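Local coordinates for protein CT398 (Chlamydia trachomatis, PDB 4ILO) that is of unknown function but, with its long coiled-coil hairpin and C4-type zinc ribbon, may bind DNA or RNA, at residues 191-205 / 224-236. Numbering follows the deposited sequence.
Sequences DRVVVPIENRVCSGC and VFCEHCSRILYWQ. With ZN (zinc ion), chain C; EDO (1,2-ethanediol), chain D.
Asp191 meets Arg231 in a salt bridge: OD1 offers its syn lone pair to NH2 at 2.7 Å, within the guanidinium plane. Arginine suits this spot because its extended chain carries a guanidinium whose N-H groups, directed around its edge, serve several acceptors, NE reaching Arg192 O (2.9 Å) while NH1 donates in plane to the zinc ligand Cys229 SG (3.4 Å), probably easing the negative charge of the thiolate. From Val193 to Ile197 the backbone pairs in parallel with 232-234, beginning with Ile232 N to Val193 O and Val195 N to Ile232 O. Beta-branched Val194 lies alongside Ile232 on one face of the sheet; on the other, Val195 CG2 packs against Leu233 CD2. Pro196 can lack an N-H because Val195 N and Ile197 N make the strand bonds; its CB lies over the Tyr234 ring, 3.8 Å from the centroid, a CH-pi contact. Tyr234 CG stands between its backbone N and carbonyl carbon (chi1 75°), which brings the ring beside Pro196. Ile197 CD1 reaches Leu233 CD1, the side chains crossing at about a right angle. After a type I' turn, Cys202 and Cys205 join Cys226 and Cys229 around zinc, each thiolate SG, a ligand zinc binds well, at 2.3 Å, as in a zinc ribbon. Strands 201-202 and 224-225 flank this parallel pair, helix 176-189 packs on Val193 and Ile232, helix 2-86 meets Tyr234, and helix 211-219 touches Trp235.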
ATOM      1  N   ASP A 191      17.540  21.483   2.422  1.00 23.31           N
ATOM      2  CA  ASP A 191      17.035  22.573   3.251  1.00 22.83           C
ATOM      3  C   ASP A 191      17.845  23.821   2.882  1.00 21.99           C
ATOM      4  O   ASP A 191      18.586  23.818   1.892  1.00 22.92           O
ATOM      5  CB  ASP A 191      17.032  22.203   4.744  1.00 22.37           C
ATOM      6  CG  ASP A 191      18.438  22.050   5.327  1.00 42.33           C
ATOM      7  OD1 ASP A 191      19.424  22.385   4.636  1.00 37.91           O
ATOM      8  OD2 ASP A 191      18.572  21.596   6.484  1.00 33.75           O
ATOM      9  N   ARG A 192      17.704  24.893   3.655  1.00 22.17           N
ATOM     10  CA  ARG A 192      18.290  26.164   3.218  1.00 23.89           C
ATOM     11  C   ARG A 192      19.799  26.037   3.189  1.00 21.55           C
ATOM     12  O   ARG A 192      20.422  25.672   4.194  1.00 21.39           O
ATOM     13  CB  ARG A 192      17.850  27.328   4.099  1.00 23.69           C
ATOM     14  CG  ARG A 192      16.427  27.756   3.751  1.00 26.20           C
ATOM     15  CD  ARG A 192      15.855  28.914   4.618  1.00 24.57           C
ATOM     16  NE  ARG A 192      14.440  29.137   4.294  1.00 25.53           N
ATOM     17  CZ  ARG A 192      13.418  28.407   4.772  1.00 28.36           C
ATOM     18  NH1 ARG A 192      13.603  27.410   5.639  1.00 25.24           N
ATOM     19  NH2 ARG A 192      12.177  28.692   4.407  1.00 28.81           N
ATOM     20  N   VAL A 193      20.381  26.327   2.029  1.00 21.39           N
ATOM     21  CA  VAL A 193      21.820  26.221   1.843  1.00 20.97           C
ATOM     22  C   VAL A 193      22.518  27.589   1.625  1.00 21.57           C
ATOM     23  O   VAL A 193      23.766  27.657   1.647  1.00 23.39           O
ATOM     24  CB  VAL A 193      22.129  25.236   0.707  1.00 20.88           C
ATOM     25  CG1 VAL A 193      21.630  23.798   1.115  1.00 21.34           C
ATOM     26  CG2 VAL A 193      21.447  25.687  -0.573  1.00 21.27           C
ATOM     27  N   VAL A 194      21.767  28.657   1.382  1.00 21.54           N
ATOM     28  CA  VAL A 194      22.283  30.026   1.415  1.00 21.86           C
ATOM     29  C   VAL A 194      21.751  30.614   2.706  1.00 22.33           C
ATOM     30  O   VAL A 194      20.551  30.897   2.815  1.00 22.90           O
ATOM     31  CB  VAL A 194      21.815  30.842   0.203  1.00 22.40           C
ATOM     32  CG1 VAL A 194      22.504  32.252   0.196  1.00 22.86           C
ATOM     33  CG2 VAL A 194      22.120  30.117  -1.083  1.00 22.16           C
ATOM     34  N   VAL A 195      22.611  30.741   3.712  1.00 22.25           N
ATOM     35  CA  VAL A 195      22.115  31.004   5.067  1.00 22.80           C
ATOM     36  C   VAL A 195      22.880  32.148   5.716  1.00 27.30           C
ATOM     37  O   VAL A 195      24.068  32.351   5.422  1.00 24.82           O
ATOM     38  CB  VAL A 195      22.221  29.753   5.962  1.00 22.43           C
ATOM     39  CG1 VAL A 195      21.378  28.574   5.377  1.00 24.60           C
ATOM     40  CG2 VAL A 195      23.702  29.374   6.220  1.00 22.01           C
ATOM     41  N   PRO A 196      22.259  32.924   6.600  1.00 28.09           N
ATOM     42  CA  PRO A 196      22.961  34.066   7.188  1.00 27.26           C
ATOM     43  C   PRO A 196      23.735  33.666   8.444  1.00 27.18           C
ATOM     44  O   PRO A 196      23.502  32.607   9.054  1.00 24.92           O
ATOM     45  CB  PRO A 196      21.818  35.044   7.503  1.00 33.97           C
ATOM     46  CG  PRO A 196      20.628  34.124   7.826  1.00 38.86           C
ATOM     47  CD  PRO A 196      20.821  32.884   6.956  1.00 24.98           C
ATOM     48  N   ILE A 197      24.716  34.516   8.772  1.00 25.81           N
ATOM     49  CA  ILE A 197      25.381  34.505  10.077  1.00 32.57           C
ATOM     50  C   ILE A 197      24.380  34.953  11.138  1.00 29.75           C
ATOM     51  O   ILE A 197      23.837  36.061  11.054  1.00 36.24           O
ATOM     52  CB  ILE A 197      26.575  35.475  10.094  1.00 36.80           C
ATOM     53  CG1 ILE A 197      27.506  35.309   8.890  1.00 41.13           C
ATOM     54  CG2 ILE A 197      27.343  35.337  11.419  1.00 35.72           C
ATOM     55  CD1 ILE A 197      28.468  34.224   9.057  1.00 44.36           C
ATOM     56  N   GLU A 198      24.169  34.121  12.162  1.00 39.58           N
ATOM     57  CA  GLU A 198      23.368  34.485  13.338  1.00 50.11           C
ATOM     58  C   GLU A 198      24.212  34.262  14.586  1.00 50.85           C
ATOM     59  O   GLU A 198      24.763  33.169  14.783  1.00 43.06           O
ATOM     60  CB  GLU A 198      22.078  33.644  13.505  1.00 52.29           C
ATOM     61  CG  GLU A 198      21.227  33.357  12.244  1.00 61.45           C
ATOM     62  CD  GLU A 198      20.245  34.487  11.840  1.00 62.95           C
ATOM     63  OE1 GLU A 198      19.070  34.167  11.480  1.00 51.24           O
ATOM     64  OE2 GLU A 198      20.663  35.682  11.839  1.00 69.91           O
ATOM     65  N   ASN A 199      24.289  35.274  15.446  1.00 52.23           N
ATOM     66  CA  ASN A 199      25.024  35.128  16.699  1.00 61.11           C
ATOM     67  C   ASN A 199      26.438  34.616  16.428  1.00 59.70           C
ATOM     68  O   ASN A 199      26.979  33.777  17.156  1.00 60.89           O
ATOM     69  CB  ASN A 199      24.288  34.203  17.677  1.00 64.37           C
ATOM     70  CG  ASN A 199      22.838  34.617  17.908  1.00 69.41           C
ATOM     71  OD1 ASN A 199      22.568  35.624  18.569  1.00 71.16           O
ATOM     72  ND2 ASN A 199      21.898  33.829  17.375  1.00 66.87           N
ATOM     73  N   ARG A 200      27.026  35.097  15.338  1.00 48.15           N
ATOM     74  CA  ARG A 200      28.385  34.732  14.945  1.00 42.32           C
ATOM     75  C   ARG A 200      28.570  33.221  14.685  1.00 41.29           C
ATOM     76  O   ARG A 200      29.717  32.738  14.679  1.00 36.62           O
ATOM     77  CB  ARG A 200      29.399  35.246  15.970  1.00 38.22           C
ATOM     78  CG  ARG A 200      29.348  36.775  16.216  1.00 42.14           C
ATOM     79  CD  ARG A 200      30.711  37.247  16.748  1.00 51.66           C
ATOM     80  NE  ARG A 200      30.713  38.562  17.397  1.00 59.53           N
ATOM     81  CZ  ARG A 200      30.748  39.731  16.751  1.00 58.35           C
ATOM     82  NH1 ARG A 200      30.743  39.748  15.420  1.00 57.19           N
ATOM     83  NH2 ARG A 200      30.760  40.883  17.432  1.00 48.63           N
ATOM     84  N   VAL A 201      27.482  32.452  14.464  1.00 35.17           N
ATOM     85  CA  VAL A 201      27.589  31.061  14.015  1.00 31.26           C
ATOM     86  C   VAL A 201      26.903  30.893  12.655  1.00 25.85           C
ATOM     87  O   VAL A 201      26.139  31.745  12.195  1.00 28.80           O
ATOM     88  CB  VAL A 201      27.054  30.018  15.038  1.00 30.08           C
ATOM     89  CG1 VAL A 201      27.478  30.366  16.447  1.00 35.46           C
ATOM     90  CG2 VAL A 201      25.530  29.903  14.983  1.00 33.56           C
ATOM     91  N   CYS A 202      27.214  29.771  11.994  1.00 26.58           N
ATOM     92  CA  CYS A 202      26.506  29.373  10.783  1.00 27.02           C
ATOM     93  C   CYS A 202      25.098  28.968  11.185  1.00 31.35           C
ATOM     94  O   CYS A 202      24.930  28.135  12.076  1.00 31.71           O
ATOM     95  CB  CYS A 202      27.230  28.195  10.135  1.00 28.09           C
ATOM     96  SG  CYS A 202      26.402  27.457   8.716  1.00 26.19           S
ATOM     97  N   SER A 203      24.086  29.572  10.572  1.00 25.60           N
ATOM     98  CA  SER A 203      22.726  29.232  10.954  1.00 30.84           C
ATOM     99  C   SER A 203      22.261  27.938  10.305  1.00 28.50           C
ATOM    100  O   SER A 203      21.227  27.401  10.692  1.00 28.86           O
ATOM    101  CB  SER A 203      21.777  30.392  10.661  1.00 37.35           C
ATOM    102  OG  SER A 203      21.551  30.541   9.286  1.00 34.73           O
ATOM    103  N   GLY A 204      23.016  27.419   9.346  1.00 33.58           N
ATOM    104  CA  GLY A 204      22.769  26.099   8.803  1.00 26.41           C
ATOM    105  C   GLY A 204      23.193  24.957   9.715  1.00 29.00           C
ATOM    106  O   GLY A 204      22.436  23.998   9.886  1.00 30.27           O
ATOM    107  N   CYS A 205      24.390  25.031  10.304  1.00 32.16           N
ATOM    108  CA  CYS A 205      24.913  23.938  11.123  1.00 28.67           C
ATOM    109  C   CYS A 205      25.161  24.336  12.572  1.00 28.15           C
ATOM    110  O   CYS A 205      25.385  23.453  13.405  1.00 35.02           O
ATOM    111  CB  CYS A 205      26.212  23.378  10.503  1.00 24.32           C
ATOM    112  SG  CYS A 205      27.725  24.431  10.651  1.00 28.74           S
ATOM    113  N   VAL A 224      31.507  33.072   0.065  1.00 22.02           N
ATOM    114  CA  VAL A 224      32.156  32.493   1.234  1.00 22.42           C
ATOM    115  C   VAL A 224      31.264  31.380   1.784  1.00 24.86           C
ATOM    116  O   VAL A 224      30.061  31.584   1.980  1.00 21.44           O
ATOM    117  CB  VAL A 224      32.412  33.551   2.323  1.00 22.48           C
ATOM    118  CG1 VAL A 224      33.091  32.912   3.528  1.00 22.51           C
ATOM    119  CG2 VAL A 224      33.293  34.735   1.752  1.00 31.37           C
ATOM    120  N   PHE A 225      31.880  30.232   2.092  1.00 29.87           N
ATOM    121  CA  PHE A 225      31.203  29.007   2.498  1.00 26.71           C
ATOM    122  C   PHE A 225      31.568  28.666   3.934  1.00 25.20           C
ATOM    123  O   PHE A 225      32.694  28.930   4.381  1.00 22.47           O
ATOM    124  CB  PHE A 225      31.671  27.856   1.613  1.00 25.49           C
ATOM    125  CG  PHE A 225      31.578  28.162   0.174  1.00 22.86           C
ATOM    126  CD1 PHE A 225      30.348  28.137  -0.461  1.00 21.44           C
ATOM    127  CD2 PHE A 225      32.716  28.534  -0.544  1.00 23.86           C
ATOM    128  CE1 PHE A 225      30.256  28.420  -1.814  1.00 24.97           C
ATOM    129  CE2 PHE A 225      32.643  28.852  -1.904  1.00 22.61           C
ATOM    130  CZ  PHE A 225      31.415  28.798  -2.544  1.00 21.97           C
ATOM    131  N   CYS A 226      30.603  28.085   4.656  1.00 21.02           N
ATOM    132  CA  CYS A 226      30.861  27.598   6.002  1.00 22.35           C
ATOM    133  C   CYS A 226      31.975  26.555   5.958  1.00 28.51           C
ATOM    134  O   CYS A 226      31.934  25.612   5.149  1.00 21.26           O
ATOM    135  CB  CYS A 226      29.586  26.948   6.583  1.00 21.31           C
ATOM    136  SG  CYS A 226      29.803  26.338   8.282  1.00 23.61           S
ATOM    137  N   GLU A 227      32.962  26.722   6.847  1.00 28.78           N
ATOM    138  CA  GLU A 227      34.109  25.822   6.913  1.00 33.00           C
ATOM    139  C   GLU A 227      33.729  24.425   7.401  1.00 40.42           C
ATOM    140  O   GLU A 227      34.533  23.493   7.248  1.00 39.75           O
ATOM    141  CB  GLU A 227      35.184  26.426   7.813  1.00 33.25           C
ATOM    142  CG  GLU A 227      35.847  27.672   7.219  1.00 35.88           C
ATOM    143  CD  GLU A 227      37.121  28.044   7.949  1.00 39.62           C
ATOM    144  OE1 GLU A 227      38.194  27.582   7.509  1.00 48.24           O
ATOM    145  OE2 GLU A 227      37.053  28.776   8.967  1.00 37.93           O
ATOM    146  N   HIS A 228      32.523  24.247   7.944  1.00 26.45           N
ATOM    147  CA  HIS A 228      32.095  22.941   8.458  1.00 28.89           C
ATOM    148  C   HIS A 228      31.002  22.271   7.648  1.00 27.82           C
ATOM    149  O   HIS A 228      31.082  21.063   7.408  1.00 32.22           O
ATOM    150  CB  HIS A 228      31.696  23.079   9.930  1.00 30.83           C
ATOM    151  CG  HIS A 228      32.765  23.772  10.726  1.00 44.54           C
ATOM    152  ND1 HIS A 228      33.731  23.089  11.435  1.00 47.27           N
ATOM    153  CD2 HIS A 228      33.080  25.085  10.834  1.00 38.94           C
ATOM    154  CE1 HIS A 228      34.566  23.952  11.985  1.00 39.85           C
ATOM    155  NE2 HIS A 228      34.189  25.170  11.642  1.00 40.97           N
ATOM    156  N   CYS A 229      29.987  23.000   7.188  1.00 22.16           N
ATOM    157  CA  CYS A 229      28.928  22.366   6.420  1.00 27.83           C
ATOM    158  C   CYS A 229      28.964  22.706   4.943  1.00 21.08           C
ATOM    159  O   CYS A 229      28.230  22.091   4.174  1.00 20.99           O
ATOM    160  CB  CYS A 229      27.543  22.701   6.999  1.00 28.49           C
ATOM    161  SG  CYS A 229      26.923  24.422   6.716  1.00 21.13           S
ATOM    162  N   SER A 230      29.767  23.681   4.524  1.00 23.12           N
ATOM    163  CA  SER A 230      29.956  24.065   3.112  1.00 26.85           C
ATOM    164  C   SER A 230      28.805  24.902   2.546  1.00 28.20           C
ATOM    165  O   SER A 230      28.874  25.275   1.336  1.00 24.48           O
ATOM    166  CB  SER A 230      30.171  22.866   2.163  1.00 34.12           C
ATOM    167  OG  SER A 230      31.364  22.149   2.469  1.00 36.54           O
ATOM    168  N   ARG A 231      27.769  25.212   3.323  1.00 20.36           N
ATOM    169  CA  ARG A 231      26.737  26.118   2.857  1.00 20.32           C
ATOM    170  C   ARG A 231      27.319  27.503   2.561  1.00 20.43           C
ATOM    171  O   ARG A 231      28.352  27.895   3.108  1.00 20.54           O
ATOM    172  CB  ARG A 231      25.666  26.277   3.923  1.00 20.49           C
ATOM    173  CG  ARG A 231      24.850  24.983   4.176  1.00 20.51           C
ATOM    174  CD  ARG A 231      23.731  25.268   5.149  1.00 22.15           C
ATOM    175  NE  ARG A 231      22.719  24.206   5.161  1.00 20.89           N
ATOM    176  CZ  ARG A 231      22.850  23.062   5.821  1.00 24.08           C
ATOM    177  NH1 ARG A 231      23.956  22.800   6.500  1.00 21.10           N
ATOM    178  NH2 ARG A 231      21.870  22.162   5.780  1.00 21.22           N
ATOM    179  N   ILE A 232      26.614  28.255   1.712  1.00 24.99           N
ATOM    180  CA  ILE A 232      26.978  29.648   1.399  1.00 30.63           C
ATOM    181  C   ILE A 232      26.523  30.554   2.541  1.00 27.82           C
ATOM    182  O   ILE A 232      25.343  30.546   2.911  1.00 22.18           O
ATOM    183  CB  ILE A 232      26.314  30.090   0.083  1.00 21.21           C
ATOM    184  CG1 ILE A 232      26.884  29.296  -1.089  1.00 21.71           C
ATOM    185  CG2 ILE A 232      26.477  31.613  -0.121  1.00 21.76           C
ATOM    186  CD1 ILE A 232      25.962  29.200  -2.280  1.00 21.38           C
ATOM    187  N   LEU A 233      27.443  31.359   3.080  1.00 21.55           N
ATOM    188  CA  LEU A 233      27.124  32.273   4.173  1.00 22.20           C
ATOM    189  C   LEU A 233      27.025  33.708   3.650  1.00 36.42           C
ATOM    190  O   LEU A 233      27.751  34.121   2.732  1.00 22.87           O
ATOM    191  CB  LEU A 233      28.214  32.241   5.256  1.00 22.40           C
ATOM    192  CG  LEU A 233      28.420  31.041   6.186  1.00 22.17           C
ATOM    193  CD1 LEU A 233      29.737  31.163   6.916  1.00 22.53           C
ATOM    194  CD2 LEU A 233      27.259  30.915   7.228  1.00 22.57           C
ATOM    195  N   TYR A 234      26.150  34.488   4.281  1.00 29.82           N
ATOM    196  CA  TYR A 234      25.990  35.883   3.907  1.00 30.99           C
ATOM    197  C   TYR A 234      25.638  36.681   5.155  1.00 31.67           C
ATOM    198  O   TYR A 234      25.291  36.126   6.198  1.00 36.05           O
ATOM    199  CB  TYR A 234      24.936  36.063   2.811  1.00 24.78           C
ATOM    200  CG  TYR A 234      23.503  35.915   3.312  1.00 26.67           C
ATOM    201  CD1 TYR A 234      22.872  34.667   3.316  1.00 24.46           C
ATOM    202  CD2 TYR A 234      22.772  37.019   3.765  1.00 26.51           C
ATOM    203  CE1 TYR A 234      21.544  34.501   3.760  1.00 26.69           C
ATOM    204  CE2 TYR A 234      21.426  36.870   4.211  1.00 27.04           C
ATOM    205  CZ  TYR A 234      20.830  35.607   4.210  1.00 27.30           C
ATOM    206  OH  TYR A 234      19.537  35.434   4.647  1.00 27.26           O
ATOM    207  N   TRP A 235      25.732  37.999   5.026  1.00 34.26           N
ATOM    208  CA  TRP A 235      25.596  38.931   6.136  1.00 43.30           C
ATOM    209  C   TRP A 235      24.290  39.706   5.989  1.00 47.48           C
ATOM    210  O   TRP A 235      24.062  40.338   4.947  1.00 43.76           O
ATOM    211  CB  TRP A 235      26.773  39.900   6.102  1.00 51.58           C
ATOM    212  CG  TRP A 235      26.752  40.911   7.187  1.00 55.77           C
ATOM    213  CD1 TRP A 235      26.500  42.254   7.065  1.00 55.80           C
ATOM    214  CD2 TRP A 235      27.001  40.670   8.569  1.00 56.00           C
ATOM    215  NE1 TRP A 235      26.569  42.856   8.296  1.00 54.90           N
ATOM    216  CE2 TRP A 235      26.880  41.909   9.237  1.00 53.79           C
ATOM    217  CE3 TRP A 235      27.310  39.522   9.316  1.00 58.53           C
ATOM    218  CZ2 TRP A 235      27.052  42.034  10.616  1.00 57.69           C
ATOM    219  CZ3 TRP A 235      27.483  39.646  10.691  1.00 61.58           C
ATOM    220  CH2 TRP A 235      27.351  40.895  11.325  1.00 62.50           C
ATOM    221  N   GLN A 236      23.455  39.666   7.041  1.00 50.60           N
ATOM    222  CA  GLN A 236      22.115  40.306   7.116  1.00 57.03           C
ATOM    223  C   GLN A 236      21.021  39.342   6.655  1.00 58.72           C
ATOM    224  O   GLN A 236      19.859  39.457   7.062  1.00 58.45           O
ATOM    225  CB  GLN A 236      22.005  41.616   6.320  1.00 57.91           C
ATOM    226  CG  GLN A 236      22.572  42.856   6.981  1.00 68.19           C
ATOM    227  CD  GLN A 236      21.975  44.124   6.380  1.00 74.78           C
ATOM    228  OE1 GLN A 236      21.138  44.049   5.480  1.00 77.90           O
ATOM    229  NE2 GLN A 236      22.386  45.288   6.885  1.00 74.72           N
TER
HETATM  230 ZN    ZN C 301      27.647  25.532   8.589  1.00 12.55          ZN
HETATM  231  C1  EDO D 302      29.612  36.535   1.241  1.00 31.80           C
HETATM  232  O1  EDO D 302      28.913  37.764   1.464  1.00 29.47           O
HETATM  233  C2  EDO D 302      28.775  35.714   0.275  1.00 27.40           C
HETATM  234  O2  EDO D 302      29.202  34.358   0.408  1.00 23.16           O